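Local coordinates for protein kappa-carrageenase (Zobellia galactanivorans, PDB 5OCR) that probably hydrolyses kappa-carrageenan, the sulfated galactan of red algal cell walls, through a family 16 glycoside hydrolase domain with a beta-jellyroll fold, at residues Thr50-Trp55 and Asn253-Pro258; Arg73-Asn78 and Tyr85-Ile90; Gly100-Lys105 and Cys205-Asn210; Asn210-Tyr215 and Lys224-Trp229. One frame throughout, in Å; residues are numbered along the deposited sequence.

Interaction 1. Residues Thr50-Trp55 and Asn253-Pro258; sequences TSAWKW and NNAINP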
# COMPACT_ATOMS: atom_id res chain seq x y z
N THR A 50 8.55 -1.67 -9.57
CA THR A 50 8.10 -0.30 -9.58
C THR A 50 8.82 0.24 -10.77
O THR A 50 10.03 -0.00 -10.94
CB THR A 50 8.55 0.44 -8.32
OG1 THR A 50 9.87 0.00 -8.00
CG2 THR A 50 7.66 0.03 -7.14
N SER A 51 8.09 0.92 -11.62
CA SER A 51 8.72 1.41 -12.85
C SER A 51 9.23 2.82 -12.61
O SER A 51 10.08 3.33 -13.36
CB SER A 51 7.73 1.33 -14.02
OG SER A 51 6.47 1.84 -13.64
N ALA A 52 8.73 3.44 -11.53
CA ALA A 52 9.00 4.81 -11.25
C ALA A 52 9.95 5.15 -10.16
O ALA A 52 10.26 6.30 -10.00
CB ALA A 52 7.70 5.66 -11.14
N TRP A 53 10.41 4.16 -9.33
CA TRP A 53 11.41 4.44 -8.31
C TRP A 53 11.99 3.13 -7.89
O TRP A 53 11.49 2.14 -8.36
CB TRP A 53 10.78 5.15 -7.10
CG TRP A 53 9.79 4.31 -6.32
CD1 TRP A 53 10.08 3.52 -5.21
CD2 TRP A 53 8.34 4.17 -6.54
NE1 TRP A 53 8.94 2.90 -4.75
CE2 TRP A 53 7.86 3.26 -5.47
CE3 TRP A 53 7.42 4.63 -7.51
CZ2 TRP A 53 6.49 2.82 -5.42
CZ3 TRP A 53 6.08 4.22 -7.44
CH2 TRP A 53 5.63 3.36 -6.41
N LYS A 54 13.01 3.12 -7.05
CA LYS A 54 13.58 1.89 -6.52
C LYS A 54 13.53 1.82 -4.98
O LYS A 54 13.33 2.85 -4.31
CB LYS A 54 15.03 1.76 -6.96
CG LYS A 54 15.00 1.30 -8.43
CD LYS A 54 16.30 1.40 -9.15
CE LYS A 54 16.12 0.72 -10.52
NZ LYS A 54 15.15 1.47 -11.36
N TRP A 55 13.75 0.64 -4.44
CA TRP A 55 13.74 0.48 -3.01
C TRP A 55 15.12 0.49 -2.51
O TRP A 55 16.01 -0.08 -3.18
CB TRP A 55 13.09 -0.86 -2.64
CG TRP A 55 11.73 -1.01 -3.23
CD1 TRP A 55 11.32 -1.88 -4.26
CD2 TRP A 55 10.50 -0.29 -2.81
NE1 TRP A 55 9.98 -1.80 -4.47
CE2 TRP A 55 9.43 -0.78 -3.68
CE3 TRP A 55 10.22 0.71 -1.86
CZ2 TRP A 55 8.11 -0.33 -3.57
CZ3 TRP A 55 8.90 1.15 -1.74
CH2 TRP A 55 7.87 0.69 -2.61
N ASN A 253 2.86 4.13 -13.74
CA ASN A 253 3.62 5.30 -13.37
C ASN A 253 4.92 5.38 -14.25
O ASN A 253 5.68 4.42 -14.31
CB ASN A 253 3.99 5.23 -11.87
CG ASN A 253 2.78 5.37 -10.95
OD1 ASN A 253 1.65 5.25 -11.39
ND2 ASN A 253 3.02 5.64 -9.65
N ASN A 254 5.12 6.49 -14.95
CA ASN A 254 6.42 6.73 -15.61
C ASN A 254 7.18 7.79 -14.82
O ASN A 254 6.62 8.85 -14.53
CB ASN A 254 6.24 7.23 -17.03
CG ASN A 254 5.62 6.18 -17.92
OD1 ASN A 254 6.19 5.81 -18.94
ND2 ASN A 254 4.44 5.66 -17.51
N ALA A 255 8.42 7.52 -14.49
CA ALA A 255 9.21 8.58 -13.81
C ALA A 255 9.31 9.92 -14.57
O ALA A 255 9.43 9.93 -15.79
CB ALA A 255 10.59 8.07 -13.44
N ILE A 256 9.22 11.05 -13.86
CA ILE A 256 9.50 12.43 -14.44
C ILE A 256 10.83 12.88 -13.86
O ILE A 256 11.09 12.74 -12.67
CB ILE A 256 8.34 13.40 -14.05
CG1 ILE A 256 7.00 12.80 -14.54
CG2 ILE A 256 8.62 14.85 -14.45
CD1 ILE A 256 5.85 13.77 -14.58
N ASN A 257 11.74 13.38 -14.70
CA ASN A 257 12.93 13.99 -14.19
C ASN A 257 12.59 15.29 -13.45
O ASN A 257 12.07 16.25 -14.08
CB ASN A 257 13.87 14.27 -15.38
CG ASN A 257 15.18 14.89 -14.97
OD1 ASN A 257 15.37 15.42 -13.88
ND2 ASN A 257 16.14 14.86 -15.93
N PRO A 258 12.82 15.31 -12.11
CA PRO A 258 12.43 16.47 -11.40
C PRO A 258 13.13 17.72 -11.79
O PRO A 258 12.56 18.76 -11.52
CB PRO A 258 12.50 16.03 -9.91
CG PRO A 258 13.63 15.04 -9.89
CD PRO A 258 13.54 14.34 -11.24
O HOH W 1 9.59 5.18 -15.45
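Ala52 lays its methyl group against the side chain of Asn253, CB to CB at 3.8 Å, and the same methyl also faces the CB of Ala255 at 4.4 Å. Beside this small apolar patch the indole of Trp53 brings its six-membered ring near Asn253: CZ3 lies 4.0 Å from ND2, which sits at the ring edge, with the amide and ring planes 49° apart. At the edge and at that distance, the amide makes an ordinary packing contact, not one with the ring's pi face.

One direct hydrogen bond crosses the contact, from Ser51 OG to the backbone O of Asn253 at 2.8 Å. The hydroxyl lies in the carbonyl plane, and a chi1 of 46°, with OG between the backbone N and the carbonyl carbon, turns it toward that oxygen. A water makes a second link, donating to Ser51 O and accepting from Ala255 N, each at 2.8 Å.

The contact joins the loop leading into strand 54-55 to strand 252-255 of a small two-stranded sheet, whose Val246 also packs on Ala52 and Asn253. Thr50 OG1 bonds Trp53 O and so braces the loop from within. The two segments do not pair with each other as strands, so the Ser51 hydroxyl, serving Asn253 O, and the water, serving Ser51 O and Ala255 N, make the polar links between them.

Interaction 2. Residues Arg73-Asn78 and Tyr85-Ile90; sequences RHNANN and YFTSGI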
# COMPACT_ATOMS: atom_id res chain seq x y z
N ARG A 73 13.56 9.36 -0.95
CA ARG A 73 14.78 10.20 -1.06
C ARG A 73 15.07 10.46 -2.52
O ARG A 73 14.77 9.63 -3.41
CB ARG A 73 16.01 9.45 -0.52
CG ARG A 73 15.91 9.35 1.01
CD ARG A 73 17.22 8.86 1.57
NE ARG A 73 17.00 8.39 2.95
CZ ARG A 73 16.86 9.17 4.01
NH1 ARG A 73 16.94 10.51 3.88
NH2 ARG A 73 16.66 8.62 5.21
N HIS A 74 15.66 11.61 -2.81
CA HIS A 74 16.02 11.94 -4.20
C HIS A 74 17.42 11.42 -4.43
O HIS A 74 18.33 11.67 -3.62
CB HIS A 74 16.01 13.49 -4.35
CG HIS A 74 16.38 13.98 -5.72
ND1 HIS A 74 16.97 15.19 -5.90
CD2 HIS A 74 16.10 13.48 -6.97
CE1 HIS A 74 17.15 15.38 -7.24
NE2 HIS A 74 16.63 14.37 -7.89
N ASN A 75 17.62 10.75 -5.56
CA ASN A 75 18.99 10.27 -5.87
C ASN A 75 20.03 11.42 -5.88
O ASN A 75 19.80 12.47 -6.48
CB ASN A 75 19.06 9.54 -7.20
CG ASN A 75 18.16 8.31 -7.25
OD1 ASN A 75 17.58 7.91 -6.23
ND2 ASN A 75 18.07 7.70 -8.41
N ALA A 76 21.14 11.20 -5.18
CA ALA A 76 22.30 12.11 -5.21
C ALA A 76 22.55 12.59 -6.64
O ALA A 76 22.57 11.77 -7.60
CB ALA A 76 23.56 11.44 -4.65
N ASN A 77 22.67 13.92 -6.81
CA ASN A 77 23.06 14.53 -8.12
C ASN A 77 21.93 14.43 -9.21
O ASN A 77 22.13 14.75 -10.39
CB ASN A 77 24.37 13.89 -8.64
CG ASN A 77 25.49 13.88 -7.60
OD1 ASN A 77 25.63 14.80 -6.82
ND2 ASN A 77 26.29 12.89 -7.62
N ASN A 78 20.76 13.93 -8.81
CA ASN A 78 19.67 13.73 -9.75
C ASN A 78 20.05 12.68 -10.83
O ASN A 78 19.52 12.67 -11.91
CB ASN A 78 19.16 15.04 -10.40
CG ASN A 78 17.85 14.84 -11.16
OD1 ASN A 78 16.90 14.22 -10.65
ND2 ASN A 78 17.80 15.30 -12.40
N TYR A 85 14.61 8.26 -10.43
CA TYR A 85 15.31 9.41 -9.78
C TYR A 85 15.17 9.48 -8.26
O TYR A 85 15.77 10.33 -7.58
CB TYR A 85 14.83 10.73 -10.38
CG TYR A 85 15.10 10.88 -11.84
CD1 TYR A 85 16.27 11.49 -12.27
CD2 TYR A 85 14.21 10.35 -12.79
CE1 TYR A 85 16.52 11.63 -13.60
CE2 TYR A 85 14.45 10.52 -14.13
CZ TYR A 85 15.62 11.12 -14.51
OH TYR A 85 15.95 11.27 -15.84
N PHE A 86 14.35 8.58 -7.71
CA PHE A 86 14.11 8.45 -6.25
C PHE A 86 14.26 7.01 -5.73
O PHE A 86 14.06 6.05 -6.49
CB PHE A 86 12.67 8.88 -6.01
CG PHE A 86 12.44 10.30 -6.32
CD1 PHE A 86 12.61 11.29 -5.31
CD2 PHE A 86 12.13 10.71 -7.65
CE1 PHE A 86 12.41 12.65 -5.62
CE2 PHE A 86 11.96 12.07 -7.95
CZ PHE A 86 12.09 13.03 -6.94
N THR A 87 14.49 6.88 -4.41
CA THR A 87 14.38 5.59 -3.74
C THR A 87 13.42 5.70 -2.59
O THR A 87 13.28 6.78 -1.99
CB THR A 87 15.77 5.02 -3.27
OG1 THR A 87 16.39 5.91 -2.31
CG2 THR A 87 16.70 4.81 -4.54
N SER A 88 12.87 4.56 -2.25
CA SER A 88 11.94 4.53 -1.13
C SER A 88 12.15 3.38 -0.19
O SER A 88 13.17 2.67 -0.22
CB SER A 88 10.51 4.68 -1.66
OG SER A 88 9.64 4.96 -0.55
N GLY A 89 11.20 3.23 0.75
CA GLY A 89 11.36 2.15 1.75
C GLY A 89 10.09 1.31 1.86
O GLY A 89 9.00 1.81 1.54
N ILE A 90 10.21 0.05 2.29
CA ILE A 90 9.08 -0.88 2.22
C ILE A 90 9.25 -1.98 3.25
O ILE A 90 10.36 -2.47 3.38
CB ILE A 90 8.87 -1.46 0.81
CG1 ILE A 90 7.79 -2.58 0.83
CG2 ILE A 90 10.20 -2.01 0.22
CD1 ILE A 90 7.29 -2.94 -0.60
O HOH W 2 17.69 8.05 -3.49
O HOH W 3 16.24 5.36 -8.31
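The ring of Phe86 carries His74 CD2 over one face, 3.9 Å above its plane and displaced toward the rim. The two rings meet obliquely, their planes inclined at 35°. At the edge of the imidazole, Tyr85 O comes within 3.2 Å of His74 CD2, while Asn78 OD1 lies in the ring plane and accepts from His74 NE2 at 2.8 Å, with an angle of 169° at the hydrogen. The tyrosine ring in turn has Asn78 O at its edge. His74 CG is anti to the backbone N, chi1 179°, which carries the imidazole out to Asn78.

Beneath these groups runs the end of the antiparallel hairpin of strands 67-74 and 86-97. Arg73 and Thr87 form a hydrogen-bonded pair, His74 and Phe86 a non-hydrogen-bonded one, and Asn75 N donates to Tyr85 O at 2.8 Å. On the face bearing Arg73 and Thr87, a water donates to Asn75 OD1 and also bonds Thr87 OG1, which has a further partner in Asn60 ND2. Asn78 ND2 is held by Asn257 OD1.

Because NE2 is the donor to Asn78 OD1, it carries a proton, and the straight bond should fix the imidazole's rotation while the amide oxygen ties the connecting loop to the strand end.

Interaction 3. Residues Gly100-Lys105 and Cys205-Asn210; sequences GYFEAK and CEVNQN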
# COMPACT_ATOMS: atom_id res chain seq x y z
N GLY A 100 -8.00 -13.30 6.84
CA GLY A 100 -7.55 -12.90 8.15
C GLY A 100 -7.94 -11.45 8.38
O GLY A 100 -8.78 -10.90 7.63
N TYR A 101 -7.33 -10.85 9.39
CA TYR A 101 -7.50 -9.44 9.63
C TYR A 101 -6.16 -8.74 9.64
O TYR A 101 -5.21 -9.25 10.28
CB TYR A 101 -8.18 -9.24 11.02
CG TYR A 101 -8.83 -7.87 11.24
CD1 TYR A 101 -10.21 -7.73 11.15
CD2 TYR A 101 -8.05 -6.77 11.63
CE1 TYR A 101 -10.78 -6.49 11.33
CE2 TYR A 101 -8.63 -5.52 11.75
CZ TYR A 101 -10.01 -5.43 11.66
OH TYR A 101 -10.61 -4.19 11.88
N PHE A 102 -6.08 -7.57 8.97
CA PHE A 102 -4.79 -6.87 8.79
C PHE A 102 -4.92 -5.42 9.26
O PHE A 102 -5.86 -4.73 8.76
CB PHE A 102 -4.38 -6.90 7.32
CG PHE A 102 -4.47 -8.29 6.72
CD1 PHE A 102 -3.33 -9.09 6.67
CD2 PHE A 102 -5.68 -8.85 6.29
CE1 PHE A 102 -3.42 -10.42 6.27
CE2 PHE A 102 -5.76 -10.16 5.79
CZ PHE A 102 -4.60 -10.95 5.78
N GLU A 103 -4.04 -4.95 10.14
CA GLU A 103 -4.22 -3.59 10.66
C GLU A 103 -2.90 -2.91 10.82
O GLU A 103 -1.92 -3.62 11.22
CB GLU A 103 -4.87 -3.79 12.08
CG GLU A 103 -5.30 -2.42 12.69
CD GLU A 103 -6.01 -2.60 14.06
OE1 GLU A 103 -7.20 -2.98 14.03
OE2 GLU A 103 -5.36 -2.37 15.11
N ALA A 104 -2.83 -1.62 10.52
CA ALA A 104 -1.64 -0.84 10.76
C ALA A 104 -2.01 0.52 11.24
O ALA A 104 -3.08 1.06 10.89
CB ALA A 104 -0.83 -0.80 9.42
N LYS A 105 -1.18 1.03 12.12
CA LYS A 105 -1.37 2.42 12.62
C LYS A 105 -0.32 3.32 11.96
O LYS A 105 0.93 3.12 12.09
CB LYS A 105 -1.33 2.43 14.18
CG LYS A 105 -1.34 3.87 14.83
CD LYS A 105 -1.34 3.60 16.34
CE LYS A 105 -1.12 4.88 17.09
NZ LYS A 105 -0.95 4.37 18.48
N CYS A 205 -8.37 -4.15 7.69
CA CYS A 205 -9.11 -4.86 6.63
C CYS A 205 -9.38 -6.28 7.10
O CYS A 205 -8.39 -7.03 7.48
CB CYS A 205 -8.27 -4.96 5.38
SG CYS A 205 -9.16 -5.52 3.91
N GLU A 206 -10.63 -6.70 6.95
CA GLU A 206 -11.01 -8.06 7.24
C GLU A 206 -11.29 -8.78 5.94
O GLU A 206 -12.12 -8.30 5.15
CB GLU A 206 -12.23 -7.98 8.19
CG GLU A 206 -12.74 -9.33 8.61
CD GLU A 206 -14.01 -9.18 9.44
OE1 GLU A 206 -14.26 -8.08 9.94
OE2 GLU A 206 -14.69 -10.21 9.74
N VAL A 207 -10.62 -9.93 5.70
CA VAL A 207 -10.67 -10.59 4.41
C VAL A 207 -11.15 -12.03 4.68
O VAL A 207 -10.50 -12.76 5.45
CB VAL A 207 -9.28 -10.70 3.72
CG1 VAL A 207 -9.40 -11.40 2.37
CG2 VAL A 207 -8.68 -9.30 3.55
N ASN A 208 -12.27 -12.41 4.09
CA ASN A 208 -12.70 -13.81 4.19
C ASN A 208 -13.11 -14.34 2.79
O ASN A 208 -13.04 -13.62 1.84
CB ASN A 208 -13.83 -14.00 5.27
CG ASN A 208 -15.08 -13.22 4.95
OD1 ASN A 208 -15.67 -13.34 3.85
ND2 ASN A 208 -15.55 -12.49 5.93
N GLN A 209 -13.55 -15.61 2.68
CA GLN A 209 -13.84 -16.14 1.33
C GLN A 209 -14.98 -15.43 0.68
O GLN A 209 -15.12 -15.52 -0.55
CB GLN A 209 -14.15 -17.66 1.40
CG GLN A 209 -15.34 -17.93 2.28
CD GLN A 209 -15.67 -19.39 2.42
OE1 GLN A 209 -15.48 -20.20 1.51
NE2 GLN A 209 -16.19 -19.75 3.60
N ASN A 210 -15.84 -14.79 1.47
CA ASN A 210 -17.00 -14.13 0.94
C ASN A 210 -16.95 -12.61 0.68
O ASN A 210 -17.56 -12.10 -0.27
CB ASN A 210 -18.19 -14.38 1.88
CG ASN A 210 -18.49 -15.86 2.07
OD1 ASN A 210 -18.71 -16.34 3.23
ND2 ASN A 210 -18.54 -16.59 0.97
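Tyr101 leaves the backbone with CG anti to its N, chi1 -161°, and its ring leans across the neighbouring strand toward Glu206. Its CB and CG pass near Cys205 O, which lies over one face of the ring, displaced toward the rim. Farther out, CD1 touches Glu206 CB at 3.6 Å and CE1 lies 3.8 Å from the same carbon, before OH ends in a hydrogen bond with Lys13 O. The two strands belong to the beta-jellyroll of the family 16 glycoside hydrolases. Here they run antiparallel, the axes of the short pieces 100-105 and 205-207 lying 164° apart in direction and 4.8 Å apart at closest approach.

Gly100 with Val207 and Phe102 with Cys205 are hydrogen-bonded pairs, and Tyr101 with Glu206 is the non-hydrogen-bonded pair between them. Each bonded pair makes two backbone links, such as Val207 N to Gly100 O at 2.8 Å. The backbone angles of Gly100 leave no room for a CB beside the preceding carbonyl oxygen.

The face with Tyr101 and Glu206 is covered by the N-terminal region: Glu206 OE2 bonds Ser15 OG, while OE1 bonds Tyr215 OH of the next strand. These partners give both carboxylate oxygens a hydrogen bond at a buried position. On the other face, Phe102 packs inward on Phe119 and Leu121 of strand 115-122. Its ring edge comes up to Cys205 O, 3.5 Å from CD2, and its CE2 meets Val207 CG2 at 3.8 Å.

Interaction 4. Residues Asn210-Tyr215 and Lys224-Trp229; sequences NEIIWY and KPNKYW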
# COMPACT_ATOMS: atom_id res chain seq x y z
N ASN A 210 -15.84 -14.79 1.47
CA ASN A 210 -17.00 -14.13 0.94
C ASN A 210 -16.95 -12.61 0.68
O ASN A 210 -17.56 -12.10 -0.27
CB ASN A 210 -18.19 -14.38 1.88
CG ASN A 210 -18.49 -15.86 2.07
OD1 ASN A 210 -18.71 -16.34 3.23
ND2 ASN A 210 -18.54 -16.59 0.97
N GLU A 211 -16.26 -11.89 1.56
CA GLU A 211 -16.28 -10.44 1.54
C GLU A 211 -14.99 -9.90 2.04
O GLU A 211 -14.20 -10.58 2.75
CB GLU A 211 -17.33 -9.94 2.56
CG GLU A 211 -18.77 -10.28 2.26
CD GLU A 211 -19.70 -9.61 3.26
OE1 GLU A 211 -19.70 -10.06 4.44
OE2 GLU A 211 -20.42 -8.66 2.88
N ILE A 212 -14.79 -8.63 1.72
CA ILE A 212 -13.60 -7.90 2.21
C ILE A 212 -14.21 -6.60 2.84
O ILE A 212 -15.03 -5.94 2.24
CB ILE A 212 -12.66 -7.50 1.06
CG1 ILE A 212 -12.09 -8.79 0.38
CG2 ILE A 212 -11.47 -6.66 1.59
CD1 ILE A 212 -11.71 -8.51 -1.09
N ILE A 213 -13.78 -6.29 4.08
CA ILE A 213 -14.39 -5.15 4.76
C ILE A 213 -13.23 -4.27 5.25
O ILE A 213 -12.31 -4.76 5.90
CB ILE A 213 -15.21 -5.67 5.99
CG1 ILE A 213 -16.19 -6.78 5.48
CG2 ILE A 213 -16.00 -4.48 6.63
CD1 ILE A 213 -16.51 -7.80 6.56
N TRP A 214 -13.36 -2.98 5.05
CA TRP A 214 -12.29 -2.04 5.47
C TRP A 214 -12.72 -1.14 6.59
O TRP A 214 -13.94 -0.70 6.64
CB TRP A 214 -12.00 -1.14 4.30
CG TRP A 214 -11.29 -1.67 3.08
CD1 TRP A 214 -9.95 -1.48 2.75
CD2 TRP A 214 -11.85 -2.48 1.99
NE1 TRP A 214 -9.63 -2.11 1.56
CE2 TRP A 214 -10.77 -2.66 1.01
CE3 TRP A 214 -13.15 -2.98 1.69
CZ2 TRP A 214 -10.96 -3.39 -0.16
CZ3 TRP A 214 -13.33 -3.70 0.54
CH2 TRP A 214 -12.27 -3.89 -0.40
N TYR A 215 -11.78 -0.83 7.47
CA TYR A 215 -12.08 -0.01 8.65
C TYR A 215 -11.09 1.12 8.80
O TYR A 215 -9.92 0.99 8.53
CB TYR A 215 -11.93 -0.89 9.91
CG TYR A 215 -12.85 -2.10 9.91
CD1 TYR A 215 -12.44 -3.31 9.34
CD2 TYR A 215 -14.14 -1.99 10.50
CE1 TYR A 215 -13.32 -4.46 9.38
CE2 TYR A 215 -15.03 -3.11 10.50
CZ TYR A 215 -14.56 -4.31 9.98
OH TYR A 215 -15.45 -5.40 9.98
N LYS A 224 -16.76 -5.15 0.08
CA LYS A 224 -16.96 -5.66 -1.29
C LYS A 224 -17.00 -7.16 -1.29
O LYS A 224 -16.36 -7.82 -0.46
CB LYS A 224 -15.85 -5.28 -2.27
CG LYS A 224 -15.54 -3.79 -2.45
CD LYS A 224 -16.65 -3.12 -3.21
CE LYS A 224 -16.00 -1.96 -3.93
NZ LYS A 224 -17.08 -0.93 -4.13
N PRO A 225 -17.75 -7.74 -2.24
CA PRO A 225 -17.67 -9.23 -2.30
C PRO A 225 -16.29 -9.70 -2.69
O PRO A 225 -15.65 -9.05 -3.51
CB PRO A 225 -18.58 -9.58 -3.51
CG PRO A 225 -19.55 -8.41 -3.55
CD PRO A 225 -18.72 -7.17 -3.19
N ASN A 226 -15.87 -10.87 -2.19
CA ASN A 226 -14.47 -11.37 -2.53
C ASN A 226 -14.51 -12.20 -3.80
O ASN A 226 -14.67 -13.44 -3.76
CB ASN A 226 -13.89 -12.17 -1.35
CG ASN A 226 -12.43 -12.47 -1.56
OD1 ASN A 226 -11.98 -12.26 -2.68
ND2 ASN A 226 -11.70 -12.89 -0.54
N LYS A 227 -14.42 -11.52 -4.95
CA LYS A 227 -14.56 -12.23 -6.20
C LYS A 227 -13.28 -12.95 -6.56
O LYS A 227 -13.32 -14.12 -6.92
CB LYS A 227 -14.93 -11.25 -7.32
CG LYS A 227 -15.41 -11.91 -8.57
CD LYS A 227 -16.24 -10.81 -9.28
CE LYS A 227 -16.51 -11.21 -10.69
NZ LYS A 227 -17.22 -9.99 -11.20
N TYR A 228 -12.17 -12.23 -6.49
CA TYR A 228 -10.91 -12.75 -7.07
C TYR A 228 -9.81 -12.97 -6.06
O TYR A 228 -8.82 -13.57 -6.41
CB TYR A 228 -10.41 -11.77 -8.11
CG TYR A 228 -11.32 -11.63 -9.29
CD1 TYR A 228 -11.75 -12.75 -10.01
CD2 TYR A 228 -11.75 -10.35 -9.71
CE1 TYR A 228 -12.59 -12.60 -11.14
CE2 TYR A 228 -12.56 -10.19 -10.81
CZ TYR A 228 -13.02 -11.30 -11.50
OH TYR A 228 -13.85 -11.09 -12.61
N TRP A 229 -9.97 -12.44 -4.83
CA TRP A 229 -8.89 -12.23 -3.87
C TRP A 229 -8.71 -13.40 -2.92
O TRP A 229 -8.91 -13.30 -1.67
CB TRP A 229 -9.09 -10.87 -3.14
CG TRP A 229 -9.08 -9.82 -4.19
CD1 TRP A 229 -7.95 -9.18 -4.71
CD2 TRP A 229 -10.23 -9.30 -4.94
NE1 TRP A 229 -8.31 -8.33 -5.73
CE2 TRP A 229 -9.69 -8.39 -5.94
CE3 TRP A 229 -11.65 -9.53 -4.90
CZ2 TRP A 229 -10.55 -7.72 -6.88
CZ3 TRP A 229 -12.49 -8.86 -5.86
CH2 TRP A 229 -11.93 -7.99 -6.79
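Ile212 brings its CD1 up to both Trp229 CE3, at 3.9 Å, and Asn226 CG, at 4.1 Å; the isoleucine and tryptophan side chains cross at about a right angle. Trp214 packs on the aliphatic part of Lys224, its CZ3 lying 3.7 Å from Lys224 CG. The lysine chain bends at chi2, -72°, and leads away to a hydrogen bond between NZ and Gln184 O. Ile212 CG2 lies over one face of the Trp214 indole, toward its rim.

Behind these side chains stands the antiparallel hairpin of strands 211-216 and 219-225. Ile212 and Lys224 exchange two backbone bonds, and Asn226 N adds a third, to Asn210 O at 2.8 Å, approaching from above the carbonyl plane.

Asn226 shapes the chain just past the strand. Its OD1 accepts from Trp229 N at 2.9 Å in an Asx motif, and its ND2 donates to Trp229 O at 3.0 Å, so one amide holds both backbone polar atoms of the tryptophan. The same ND2 also donates to Asn208 O, its closer acceptor. Farther out, Leu164 of strand 159-170 packs against Ile212, Trp214 and Trp229, while Trp214 NE1 bonds Asp140 O and Trp229 NE1 bonds His165 O.

The contacts fall into two clusters on opposite sides of the chain's centre. Interactions 1 and 2 have centres about 9 Å apart and touch directly: Lys54 O lies 2.7 Å from Ser88 N, a probable hydrogen bond between strands 54-55 and 86-97. Interactions 3 and 4 are equally close, share Asn210 and lie on successive strands, 200-207 and 211-216, joined by a probable hydrogen bond from Glu206 N to Ile213 O at 2.8 Å. Between the clusters, interactions 2 and 3 come no nearer than about 12 Å between nearest atoms, though strands 86-97 and 100-107 follow each other in the chain. Lys105 of interaction 3 forms a salt bridge with Asp278, a ligand of one magnesium ion.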